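Local atomic coordinates of epidermin leader peptide processing serine protease EpiP (Staphylococcus aureus subsp. aureus, PDB entry 3QFH), a protein that is a subtilisin-like serine endopeptidase that probably cleaves the leader peptide from the precursor of the lantibiotic epidermin. Residues A[345-348]-A[349-352]. Residues are numbered along the deposited sequence; the frame is centred on the assembly and turned at random.
Sequences FAYL and NQFG
Y347 and F351 stand one turn apart on the first turns of helix 346-358, a surface helix that follows strand 338-341, an outermost strand of the parallel sheet of the subtilisin-like fold, with F345 at its N-cap position. Four successive i to i+4 backbone hydrogen bonds build these turns, from F345 O to N349 N, straight at 169°, through to L348 O and G352 N at 2.8 Å. The F351 side chain passes close to Y347 O, the acceptor of the hydrogen bond from F351 N: CB lies 3.5 Å from Y347 O, CG somewhat farther from the same oxygen, and CD2 comes back to 3.6 Å from Y347 O. The next atom round the ring, CE2, lies 3.8 Å from Y347 CD1, approaching obliquely, where the two side chains run alongside each other. With CG anti to the carbonyl carbon (chi1 -61°), the F351 ring keeps to the side of its backbone N and hence near the Y347 carbonyl. The Q350 chain, extended beyond CG, runs beside Y347 and brings its amide over F351; CD sits 3.4 Å above one face of the F351 ring, offset toward the rim, while the amide plane is turned only 21° from the Y347 ring. Outside these turns, Y361 meets both rings, and E365 accepts hydrogen bonds from the backbone N atoms of Y347 and L348. Q350 OE1 ends at the edge of the tyrosine ring, near its plane and 4.1 Å from Y347 CD1.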
ATOM      1  N   PHE A 345     -13.599  -6.105  14.718  1.00 29.02           N
ATOM      2  CA  PHE A 345     -14.462  -5.286  15.564  1.00 29.38           C
ATOM      3  C   PHE A 345     -15.665  -6.101  16.003  1.00 29.95           C
ATOM      4  O   PHE A 345     -16.665  -5.534  16.449  1.00 30.06           O
ATOM      5  CB  PHE A 345     -14.912  -3.989  14.861  1.00 30.71           C
ATOM      6  CG  PHE A 345     -13.791  -3.009  14.636  1.00 28.76           C
ATOM      7  CD1 PHE A 345     -13.236  -2.333  15.694  1.00 31.07           C
ATOM      8  CD2 PHE A 345     -13.300  -2.773  13.372  1.00 32.96           C
ATOM      9  CE1 PHE A 345     -12.171  -1.441  15.497  1.00 32.58           C
ATOM     10  CE2 PHE A 345     -12.259  -1.877  13.167  1.00 34.08           C
ATOM     11  CZ  PHE A 345     -11.701  -1.209  14.234  1.00 33.49           C
ATOM     12  N   ALA A 346     -15.554  -7.432  15.915  1.00 29.53           N
ATOM     13  CA  ALA A 346     -16.659  -8.324  16.310  1.00 31.30           C
ATOM     14  C   ALA A 346     -17.080  -8.080  17.753  1.00 30.73           C
ATOM     15  O   ALA A 346     -18.248  -7.993  18.050  1.00 33.80           O
ATOM     16  CB  ALA A 346     -16.281  -9.780  16.103  1.00 31.01           C
ATOM     17  N   TYR A 347     -16.112  -7.967  18.651  1.00 31.44           N
ATOM     18  CA  TYR A 347     -16.417  -7.723  20.043  1.00 31.91           C
ATOM     19  C   TYR A 347     -17.125  -6.401  20.269  1.00 31.51           C
ATOM     20  O   TYR A 347     -18.063  -6.333  21.056  1.00 33.32           O
ATOM     21  CB  TYR A 347     -15.163  -7.725  20.894  1.00 31.89           C
ATOM     22  CG  TYR A 347     -14.599  -9.071  21.198  1.00 32.96           C
ATOM     23  CD1 TYR A 347     -15.424 -10.130  21.631  1.00 36.08           C
ATOM     24  CD2 TYR A 347     -13.235  -9.271  21.177  1.00 29.27           C
ATOM     25  CE1 TYR A 347     -14.883 -11.359  21.957  1.00 34.64           C
ATOM     26  CE2 TYR A 347     -12.691 -10.475  21.511  1.00 28.85           C
ATOM     27  CZ  TYR A 347     -13.501 -11.512  21.895  1.00 32.19           C
ATOM     28  OH  TYR A 347     -12.909 -12.689  22.209  1.00 32.28           O
ATOM     29  N   LEU A 348     -16.653  -5.361  19.598  1.00 31.36           N
ATOM     30  CA  LEU A 348     -17.237  -4.030  19.700  1.00 32.77           C
ATOM     31  C   LEU A 348     -18.682  -4.076  19.272  1.00 34.70           C
ATOM     32  O   LEU A 348     -19.565  -3.576  19.972  1.00 34.09           O
ATOM     33  CB  LEU A 348     -16.454  -3.026  18.847  1.00 32.24           C
ATOM     34  CG  LEU A 348     -17.042  -1.614  18.699  1.00 34.59           C
ATOM     35  CD1 LEU A 348     -17.204  -0.969  20.055  1.00 29.21           C
ATOM     36  CD2 LEU A 348     -16.158  -0.766  17.784  1.00 32.76           C
ATOM     37  N   ASN A 349     -18.929  -4.714  18.136  1.00 36.40           N
ATOM     38  CA  ASN A 349     -20.298  -4.852  17.635  1.00 38.06           C
ATOM     39  C   ASN A 349     -21.160  -5.724  18.552  1.00 39.99           C
ATOM     40  O   ASN A 349     -22.358  -5.501  18.659  1.00 39.79           O
ATOM     41  CB  ASN A 349     -20.291  -5.412  16.208  1.00 38.57           C
ATOM     42  CG  ASN A 349     -19.587  -4.472  15.211  1.00 39.61           C
ATOM     43  OD1 ASN A 349     -19.787  -3.263  15.243  1.00 45.10           O
ATOM     44  ND2 ASN A 349     -18.777  -5.036  14.326  1.00 40.93           N
ATOM     45  N   GLN A 350     -20.560  -6.705  19.225  1.00 40.41           N
ATOM     46  CA  GLN A 350     -21.326  -7.594  20.118  1.00 40.73           C
ATOM     47  C   GLN A 350     -21.598  -6.989  21.500  1.00 40.96           C
ATOM     48  O   GLN A 350     -22.676  -7.179  22.058  1.00 41.24           O
ATOM     49  CB  GLN A 350     -20.595  -8.937  20.311  1.00 41.49           C
ATOM     50  CG  GLN A 350     -21.253  -9.857  21.355  1.00 45.51           C
ATOM     51  CD  GLN A 350     -20.487 -11.149  21.632  1.00 49.31           C
ATOM     52  OE1 GLN A 350     -19.348 -11.344  21.182  1.00 48.63           O
ATOM     53  NE2 GLN A 350     -21.111 -12.034  22.402  1.00 48.51           N
ATOM     54  N   PHE A 351     -20.620  -6.275  22.055  1.00 39.91           N
ATOM     55  CA  PHE A 351     -20.753  -5.729  23.413  1.00 40.00           C
ATOM     56  C   PHE A 351     -20.888  -4.222  23.579  1.00 39.79           C
ATOM     57  O   PHE A 351     -21.036  -3.768  24.703  1.00 42.48           O
ATOM     58  CB  PHE A 351     -19.561  -6.169  24.266  1.00 38.67           C
ATOM     59  CG  PHE A 351     -19.441  -7.648  24.417  1.00 39.74           C
ATOM     60  CD1 PHE A 351     -20.468  -8.375  25.004  1.00 38.61           C
ATOM     61  CD2 PHE A 351     -18.291  -8.309  24.020  1.00 33.71           C
ATOM     62  CE1 PHE A 351     -20.367  -9.731  25.162  1.00 40.63           C
ATOM     63  CE2 PHE A 351     -18.185  -9.660  24.172  1.00 38.00           C
ATOM     64  CZ  PHE A 351     -19.229 -10.382  24.745  1.00 40.28           C
ATOM     65  N   GLY A 352     -20.835  -3.440  22.510  1.00 38.63           N
ATOM     66  CA  GLY A 352     -20.937  -1.987  22.658  1.00 37.93           C
ATOM     67  C   GLY A 352     -19.646  -1.362  23.167  1.00 37.06           C
ATOM     68  O   GLY A 352     -18.781  -2.046  23.703  1.00 35.85           O
TER